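Local coordinates for protein beta-glucoside phosphorylase BglX (Unidentified, PDB 5VQE) that probably cleaves beta-glucosides by transferring the glucosyl unit to phosphate, as a beta-glucoside phosphorylase of glycoside hydrolase family 3, at residues 18-23 with 349-354; 23-28 with 342-347. All blocks are in the same frame, centred on the assembly; numbering follows the deposited sequence.

Contact 1 of 2, residues 18-23 with 349-354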
ATOM      1  N   ILE A  18     -31.748  -5.061  -4.241  1.00 18.60           N
ATOM      2  CA  ILE A  18     -31.546  -6.200  -5.124  1.00 19.14           C
ATOM      3  C   ILE A  18     -32.380  -6.038  -6.387  1.00 20.20           C
ATOM      4  O   ILE A  18     -31.948  -6.409  -7.485  1.00 20.18           O
ATOM      5  CB  ILE A  18     -31.868  -7.506  -4.369  1.00 16.92           C
ATOM      6  CG1 ILE A  18     -30.863  -7.696  -3.226  1.00 18.58           C
ATOM      7  CG2 ILE A  18     -31.829  -8.697  -5.307  1.00 19.12           C
ATOM      8  CD1 ILE A  18     -31.208  -8.816  -2.240  1.00 17.43           C
ATOM      9  N   THR A  19     -33.585  -5.472  -6.255  1.00 22.49           N
ATOM     10  CA  THR A  19     -34.406  -5.208  -7.434  1.00 21.54           C
ATOM     11  C   THR A  19     -33.729  -4.196  -8.349  1.00 20.63           C
ATOM     12  O   THR A  19     -33.777  -4.334  -9.577  1.00 20.95           O
ATOM     13  CB  THR A  19     -35.803  -4.729  -7.009  1.00 21.25           C
ATOM     14  OG1 THR A  19     -36.505  -5.814  -6.390  1.00 24.56           O
ATOM     15  CG2 THR A  19     -36.624  -4.241  -8.206  1.00 25.07           C
ATOM     16  N   TRP A  20     -33.069  -3.186  -7.772  1.00 20.36           N
ATOM     17  CA  TRP A  20     -32.327  -2.236  -8.595  1.00 16.70           C
ATOM     18  C   TRP A  20     -31.186  -2.926  -9.337  1.00 18.40           C
ATOM     19  O   TRP A  20     -30.964  -2.671 -10.527  1.00 18.16           O
ATOM     20  CB  TRP A  20     -31.782  -1.086  -7.744  1.00 17.73           C
ATOM     21  CG  TRP A  20     -30.972  -0.136  -8.567  1.00 17.18           C
ATOM     22  CD1 TRP A  20     -31.440   0.905  -9.303  1.00 20.02           C
ATOM     23  CD2 TRP A  20     -29.554  -0.163  -8.764  1.00 19.39           C
ATOM     24  NE1 TRP A  20     -30.404   1.536  -9.944  1.00 21.27           N
ATOM     25  CE2 TRP A  20     -29.236   0.897  -9.631  1.00 19.76           C
ATOM     26  CE3 TRP A  20     -28.525  -0.981  -8.289  1.00 16.83           C
ATOM     27  CZ2 TRP A  20     -27.932   1.167 -10.030  1.00 17.80           C
ATOM     28  CZ3 TRP A  20     -27.239  -0.714  -8.680  1.00 13.98           C
ATOM     29  CH2 TRP A  20     -26.947   0.351  -9.546  1.00 19.27           C
ATOM     30  N   VAL A  21     -30.438  -3.794  -8.651  1.00 19.20           N
ATOM     31  CA  VAL A  21     -29.324  -4.484  -9.303  1.00 16.70           C
ATOM     32  C   VAL A  21     -29.826  -5.283 -10.497  1.00 14.93           C
ATOM     33  O   VAL A  21     -29.272  -5.200 -11.598  1.00 15.26           O
ATOM     34  CB  VAL A  21     -28.590  -5.396  -8.301  1.00 11.89           C
ATOM     35  CG1 VAL A  21     -27.557  -6.240  -9.011  1.00 14.10           C
ATOM     36  CG2 VAL A  21     -27.930  -4.574  -7.201  1.00 13.68           C
ATOM     37  N   ASN A  22     -30.882  -6.070 -10.286  1.00 15.68           N
ATOM     38  CA  ASN A  22     -31.402  -6.947 -11.331  1.00 20.56           C
ATOM     39  C   ASN A  22     -31.963  -6.150 -12.499  1.00 20.00           C
ATOM     40  O   ASN A  22     -31.675  -6.449 -13.663  1.00 20.76           O
ATOM     41  CB  ASN A  22     -32.476  -7.860 -10.746  1.00 20.34           C
ATOM     42  CG  ASN A  22     -31.898  -9.109 -10.140  1.00 24.37           C
ATOM     43  OD1 ASN A  22     -31.509 -10.026 -10.854  1.00 28.80           O
ATOM     44  ND2 ASN A  22     -31.829  -9.153  -8.816  1.00 22.78           N
ATOM     45  N   GLN A  23     -32.781  -5.135 -12.207  1.00 19.50           N
ATOM     46  CA  GLN A  23     -33.354  -4.327 -13.278  1.00 19.26           C
ATOM     47  C   GLN A  23     -32.267  -3.628 -14.080  1.00 18.96           C
ATOM     48  O   GLN A  23     -32.345  -3.556 -15.314  1.00 17.30           O
ATOM     49  CB  GLN A  23     -34.334  -3.306 -12.703  1.00 20.07           C
ATOM     50  CG  GLN A  23     -35.624  -3.934 -12.209  1.00 27.45           C
ATOM     51  CD  GLN A  23     -36.607  -2.918 -11.664  1.00 33.65           C
ATOM     52  OE1 GLN A  23     -36.274  -1.744 -11.477  1.00 33.62           O
ATOM     53  NE2 GLN A  23     -37.829  -3.368 -11.400  1.00 35.30           N
ATOM     54  N   ARG A 349     -22.183  -8.493  -8.962  1.00 10.65           N
ATOM     55  CA  ARG A 349     -21.424  -8.174  -7.760  1.00 10.06           C
ATOM     56  C   ARG A 349     -20.876  -6.752  -7.804  1.00 11.76           C
ATOM     57  O   ARG A 349     -20.711  -6.124  -6.753  1.00 10.85           O
ATOM     58  CB  ARG A 349     -20.291  -9.184  -7.565  1.00 13.76           C
ATOM     59  CG  ARG A 349     -20.704 -10.414  -6.780  1.00 12.44           C
ATOM     60  CD  ARG A 349     -19.499 -11.162  -6.249  1.00 14.13           C
ATOM     61  NE  ARG A 349     -19.870 -12.211  -5.297  1.00 14.98           N
ATOM     62  CZ  ARG A 349     -20.031 -13.499  -5.604  1.00 16.18           C
ATOM     63  NH1 ARG A 349     -19.872 -13.927  -6.844  1.00 14.77           N
ATOM     64  NH2 ARG A 349     -20.359 -14.366  -4.661  1.00 13.05           N
ATOM     65  N   ILE A 350     -20.598  -6.232  -9.000  1.00 10.65           N
ATOM     66  CA  ILE A 350     -20.175  -4.840  -9.142  1.00 11.09           C
ATOM     67  C   ILE A 350     -21.327  -3.900  -8.814  1.00 13.59           C
ATOM     68  O   ILE A 350     -21.202  -2.987  -7.990  1.00 11.17           O
ATOM     69  CB  ILE A 350     -19.652  -4.594 -10.568  1.00 10.80           C
ATOM     70  CG1 ILE A 350     -18.423  -5.467 -10.837  1.00 11.01           C
ATOM     71  CG2 ILE A 350     -19.338  -3.127 -10.774  1.00 11.25           C
ATOM     72  CD1 ILE A 350     -18.008  -5.504 -12.275  1.00 10.87           C
ATOM     73  N   LEU A 351     -22.462  -4.095  -9.478  1.00 10.98           N
ATOM     74  CA  LEU A 351     -23.629  -3.273  -9.202  1.00 13.16           C
ATOM     75  C   LEU A 351     -24.067  -3.396  -7.754  1.00 12.08           C
ATOM     76  O   LEU A 351     -24.545  -2.420  -7.170  1.00 15.56           O
ATOM     77  CB  LEU A 351     -24.765  -3.675 -10.130  1.00 12.96           C
ATOM     78  CG  LEU A 351     -24.526  -3.384 -11.603  1.00 13.26           C
ATOM     79  CD1 LEU A 351     -25.604  -4.050 -12.444  1.00 16.24           C
ATOM     80  CD2 LEU A 351     -24.502  -1.897 -11.836  1.00 16.19           C
ATOM     81  N   GLY A 352     -23.904  -4.577  -7.156  1.00 11.81           N
ATOM     82  CA  GLY A 352     -24.310  -4.748  -5.773  1.00 13.01           C
ATOM     83  C   GLY A 352     -23.513  -3.884  -4.814  1.00 10.80           C
ATOM     84  O   GLY A 352     -24.040  -3.414  -3.802  1.00 12.73           O
ATOM     85  N   MET A 353     -22.227  -3.673  -5.103  1.00 11.08           N
ATOM     86  CA  MET A 353     -21.445  -2.799  -4.235  1.00 10.48           C
ATOM     87  C   MET A 353     -21.842  -1.343  -4.439  1.00 12.84           C
ATOM     88  O   MET A 353     -21.818  -0.554  -3.488  1.00 13.25           O
ATOM     89  CB  MET A 353     -19.945  -3.001  -4.479  1.00 11.29           C
ATOM     90  CG  MET A 353     -19.381  -4.239  -3.778  1.00 14.45           C
ATOM     91  SD  MET A 353     -19.415  -4.067  -1.981  1.00 14.01           S
ATOM     92  CE  MET A 353     -19.318  -5.772  -1.403  1.00 13.38           C
ATOM     93  N   LYS A 354     -22.218  -0.980  -5.668  1.00 11.73           N
ATOM     94  CA  LYS A 354     -22.718   0.363  -5.927  1.00 10.84           C
ATOM     95  C   LYS A 354     -24.029   0.603  -5.192  1.00 13.84           C
ATOM     96  O   LYS A 354     -24.241   1.680  -4.622  1.00 13.21           O
ATOM     97  CB  LYS A 354     -22.869   0.560  -7.434  1.00 14.48           C
ATOM     98  CG  LYS A 354     -21.520   0.540  -8.138  1.00 12.84           C
ATOM     99  CD  LYS A 354     -21.616   0.647  -9.649  1.00 10.71           C
ATOM    100  CE  LYS A 354     -20.230   0.542 -10.274  1.00 10.55           C
ATOM    101  NZ  LYS A 354     -20.146   0.959 -11.699  1.00 11.85           N
TER
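The indole of Trp20 meets helix 340-356 with its edge: the carbonyl oxygen of Leu351 lies close to the ring plane, 3.5 Å from CZ3, while CD2 of Leu351 reaches the neighbouring ring carbon, CH2, at 4.0 Å. The oxygen thus sits at the edge, whereas CD2 comes to CH2 from above the plane, at the rim. With CG of Trp20 anti to the backbone N (chi1 178°), the six-membered ring swings out over the gap, and its aromatic C-H edge can face the oxygen in a weakly polar contact.

The setting is helix-helix packing at the TIM-barrel domain of family 3 glycoside hydrolases, where helix 15-27, near the start of the chain, lies against helix 340-356. The short segments run roughly antiparallel, at 138°, with a closest axis approach of 9.3 Å. Gly352 contributes no side chain to this interface, so CG2 of Val21 comes to within 3.9 Å of its CA.

Leu351 points toward helix 15-27 and is shared: the side chain runs at about a right angle to Trp20 and more slantwise to Val21. Its two methyl groups divide the work, CD2 going to the indole and CD1 turning to the backbone of helix 15-27, 3.9 Å from the carbonyl oxygen of Val21. Leu6 of helix 3-6 also packs on Val21, and Pro360 on Trp20, extending the apolar layer beyond the two helices. Beside them, CG1 of Val21 rests 4.0 Å from CB of Leu351.

Contact 2 of 2, residues 23-28 with 342-347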
ATOM      1  N   GLN A  23     -32.781  -5.135 -12.207  1.00 19.50           N
ATOM      2  CA  GLN A  23     -33.354  -4.327 -13.278  1.00 19.26           C
ATOM      3  C   GLN A  23     -32.267  -3.628 -14.080  1.00 18.96           C
ATOM      4  O   GLN A  23     -32.345  -3.556 -15.314  1.00 17.30           O
ATOM      5  CB  GLN A  23     -34.334  -3.306 -12.703  1.00 20.07           C
ATOM      6  CG  GLN A  23     -35.624  -3.934 -12.209  1.00 27.45           C
ATOM      7  CD  GLN A  23     -36.607  -2.918 -11.664  1.00 33.65           C
ATOM      8  OE1 GLN A  23     -36.274  -1.744 -11.477  1.00 33.62           O
ATOM      9  NE2 GLN A  23     -37.829  -3.368 -11.400  1.00 35.30           N
ATOM     10  N   THR A  24     -31.253  -3.095 -13.392  1.00 16.41           N
ATOM     11  CA  THR A  24     -30.132  -2.458 -14.076  1.00 15.83           C
ATOM     12  C   THR A  24     -29.377  -3.465 -14.931  1.00 18.26           C
ATOM     13  O   THR A  24     -29.077  -3.203 -16.103  1.00 19.73           O
ATOM     14  CB  THR A  24     -29.186  -1.814 -13.057  1.00 15.33           C
ATOM     15  OG1 THR A  24     -29.906  -0.865 -12.257  1.00 18.16           O
ATOM     16  CG2 THR A  24     -28.027  -1.101 -13.761  1.00 20.77           C
ATOM     17  N   LEU A  25     -29.035  -4.619 -14.351  1.00 15.76           N
ATOM     18  CA  LEU A  25     -28.327  -5.651 -15.105  1.00 16.83           C
ATOM     19  C   LEU A  25     -29.052  -5.978 -16.405  1.00 20.82           C
ATOM     20  O   LEU A  25     -28.444  -6.015 -17.481  1.00 20.29           O
ATOM     21  CB  LEU A  25     -28.181  -6.913 -14.250  1.00 16.18           C
ATOM     22  CG  LEU A  25     -27.397  -8.066 -14.873  1.00 18.49           C
ATOM     23  CD1 LEU A  25     -25.935  -7.670 -15.094  1.00 18.67           C
ATOM     24  CD2 LEU A  25     -27.486  -9.309 -13.995  1.00 20.63           C
ATOM     25  N   VAL A  26     -30.356  -6.238 -16.315  1.00 19.56           N
ATOM     26  CA  VAL A  26     -31.122  -6.642 -17.491  1.00 21.68           C
ATOM     27  C   VAL A  26     -31.100  -5.559 -18.559  1.00 23.98           C
ATOM     28  O   VAL A  26     -31.149  -5.858 -19.759  1.00 22.83           O
ATOM     29  CB  VAL A  26     -32.560  -7.000 -17.065  1.00 21.26           C
ATOM     30  CG1 VAL A  26     -33.475  -7.147 -18.274  1.00 28.72           C
ATOM     31  CG2 VAL A  26     -32.547  -8.275 -16.235  1.00 26.62           C
ATOM     32  N   SER A  27     -31.023  -4.292 -18.154  1.00 20.51           N
ATOM     33  CA  SER A  27     -31.083  -3.184 -19.097  1.00 22.17           C
ATOM     34  C   SER A  27     -29.771  -2.943 -19.835  1.00 21.65           C
ATOM     35  O   SER A  27     -29.749  -2.146 -20.780  1.00 18.68           O
ATOM     36  CB  SER A  27     -31.496  -1.901 -18.362  1.00 23.31           C
ATOM     37  OG  SER A  27     -30.400  -1.309 -17.676  1.00 20.31           O
ATOM     38  N   LEU A  28     -28.683  -3.594 -19.438  1.00 19.59           N
ATOM     39  CA  LEU A  28     -27.378  -3.307 -20.015  1.00 18.86           C
ATOM     40  C   LEU A  28     -27.125  -4.181 -21.236  1.00 16.06           C
ATOM     41  O   LEU A  28     -27.433  -5.376 -21.235  1.00 15.91           O
ATOM     42  CB  LEU A  28     -26.273  -3.528 -18.978  1.00 17.66           C
ATOM     43  CG  LEU A  28     -26.325  -2.618 -17.745  1.00 17.78           C
ATOM     44  CD1 LEU A  28     -25.241  -3.008 -16.743  1.00 19.83           C
ATOM     45  CD2 LEU A  28     -26.190  -1.146 -18.113  1.00 22.97           C
ATOM     46  N   ARG A 342     -21.280 -16.027 -16.566  1.00 16.45           N
ATOM     47  CA  ARG A 342     -20.269 -15.496 -15.663  1.00 18.44           C
ATOM     48  C   ARG A 342     -20.167 -13.975 -15.779  1.00 15.19           C
ATOM     49  O   ARG A 342     -19.928 -13.283 -14.783  1.00 13.27           O
ATOM     50  CB  ARG A 342     -18.941 -16.176 -15.968  1.00 19.85           C
ATOM     51  CG  ARG A 342     -17.768 -15.677 -15.183  1.00 18.96           C
ATOM     52  CD  ARG A 342     -17.827 -15.955 -13.693  1.00 19.67           C
ATOM     53  NE  ARG A 342     -16.938 -14.988 -13.062  1.00 13.29           N
ATOM     54  CZ  ARG A 342     -17.237 -14.204 -12.035  1.00 14.65           C
ATOM     55  NH1 ARG A 342     -18.403 -14.291 -11.418  1.00 13.87           N
ATOM     56  NH2 ARG A 342     -16.331 -13.337 -11.603  1.00 17.88           N
ATOM     57  N   LEU A 343     -20.341 -13.434 -16.986  1.00 15.65           N
ATOM     58  CA  LEU A 343     -20.386 -11.984 -17.145  1.00 18.74           C
ATOM     59  C   LEU A 343     -21.480 -11.376 -16.275  1.00 15.96           C
ATOM     60  O   LEU A 343     -21.251 -10.391 -15.563  1.00 13.47           O
ATOM     61  CB  LEU A 343     -20.609 -11.623 -18.613  1.00 17.67           C
ATOM     62  CG  LEU A 343     -20.813 -10.141 -18.918  1.00 16.45           C
ATOM     63  CD1 LEU A 343     -19.589  -9.338 -18.508  1.00 12.64           C
ATOM     64  CD2 LEU A 343     -21.103  -9.940 -20.397  1.00 17.36           C
ATOM     65  N   ASP A 344     -22.682 -11.956 -16.316  1.00 16.33           N
ATOM     66  CA  ASP A 344     -23.787 -11.412 -15.536  1.00 16.82           C
ATOM     67  C   ASP A 344     -23.514 -11.507 -14.044  1.00 14.86           C
ATOM     68  O   ASP A 344     -23.941 -10.636 -13.279  1.00 14.86           O
ATOM     69  CB  ASP A 344     -25.089 -12.142 -15.875  1.00 14.94           C
ATOM     70  CG  ASP A 344     -25.681 -11.695 -17.193  1.00 18.02           C
ATOM     71  OD1 ASP A 344     -25.194 -10.699 -17.758  1.00 19.19           O
ATOM     72  OD2 ASP A 344     -26.640 -12.337 -17.667  1.00 21.48           O
ATOM     73  N   GLU A 345     -22.806 -12.548 -13.616  1.00 12.67           N
ATOM     74  CA  GLU A 345     -22.535 -12.731 -12.197  1.00 16.82           C
ATOM     75  C   GLU A 345     -21.486 -11.740 -11.711  1.00 11.42           C
ATOM     76  O   GLU A 345     -21.588 -11.203 -10.602  1.00 12.66           O
ATOM     77  CB  GLU A 345     -22.091 -14.172 -11.954  1.00 12.55           C
ATOM     78  CG  GLU A 345     -21.960 -14.559 -10.501  1.00 17.84           C
ATOM     79  CD  GLU A 345     -21.459 -15.975 -10.335  1.00 22.21           C
ATOM     80  OE1 GLU A 345     -20.507 -16.360 -11.052  1.00 20.60           O
ATOM     81  OE2 GLU A 345     -22.025 -16.710  -9.499  1.00 26.75           O
ATOM     82  N   ALA A 346     -20.479 -11.469 -12.535  1.00 13.75           N
ATOM     83  CA  ALA A 346     -19.494 -10.452 -12.186  1.00 14.31           C
ATOM     84  C   ALA A 346     -20.147  -9.081 -12.079  1.00 13.42           C
ATOM     85  O   ALA A 346     -19.940  -8.353 -11.101  1.00 12.53           O
ATOM     86  CB  ALA A 346     -18.375 -10.445 -13.227  1.00 12.82           C
ATOM     87  N   VAL A 347     -20.944  -8.707 -13.081  1.00 13.75           N
ATOM     88  CA  VAL A 347     -21.582  -7.395 -13.071  1.00 10.75           C
ATOM     89  C   VAL A 347     -22.564  -7.278 -11.919  1.00 12.45           C
ATOM     90  O   VAL A 347     -22.720  -6.198 -11.338  1.00 14.17           O
ATOM     91  CB  VAL A 347     -22.260  -7.131 -14.428  1.00 13.11           C
ATOM     92  CG1 VAL A 347     -23.089  -5.864 -14.376  1.00 15.12           C
ATOM     93  CG2 VAL A 347     -21.210  -7.025 -15.503  1.00 13.36           C
TER
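Leu25 points at helix 340-356 and divides its methyls there: CD1 goes chiefly to Val347, whose CG1 is 3.4 Å away, and CD2 to the backbone of Asp344, 3.9 Å from its carbonyl oxygen. Neither partner lies alongside the leucine; both side chains meet it at a slant. The first of these meetings is tight, closer than ordinary van der Waals contact between methyl carbons, and CB of Val347 stands only a little farther from the same CD1, at 3.8 Å. In Leu25, CG anti to the backbone N (chi1 -177°) carries the branch point out toward helix 340-356. Val347 holds CG1 anti to its own backbone N (chi1 172°), bringing that methyl forward to meet the leucine.

The contact joins the C-terminal part of helix 15-27, with Leu28 beyond it, to the early turns of helix 340-356, a helix of the TIM-barrel domain in this family 3 enzyme. Leu28 also points toward helix 340-356 and sets CD1 at 4.3 Å from CG1 of Val347, so this one methyl is met by both leucines.

Asp344 offers CB and OD1 as well as its carbonyl oxygen. CB is 4.2 Å from CD2 of Leu25, and the carboxylate passes beside the leucine, OD1 being 4.1 Å from CD1. That oxygen has its polar partner in Lys33 of helix 30-36, with which it forms a salt bridge. OD1, paired with Lys33, thus also lies against CD1 of Leu25. Lys33 packs on Leu25 and Leu28 as well, and Tyr2 touches both Leu25 and Asp344.

In the fold
From the N terminus the chain passes through helix 3-6 and enters helix 15-27, which supplies the first segment of both contacts, with Gln23 common to the two. It then continues through helix 30-36 and the strands and helices of the barrel domain before helix 340-356 brings it back. There residues 342-347 close contact 2, and about two turns later residues 349-354 close contact 1. The loop of contact 2 is thus nested within that of contact 1, as expected for helices running in roughly opposite directions. The centres of the two contacts lie about 8 Å apart, and Leu351 CD1 joins them, lying 4.0 Å from Thr24 CG2. Together they tie helix 15-27 to a late helix of the domain.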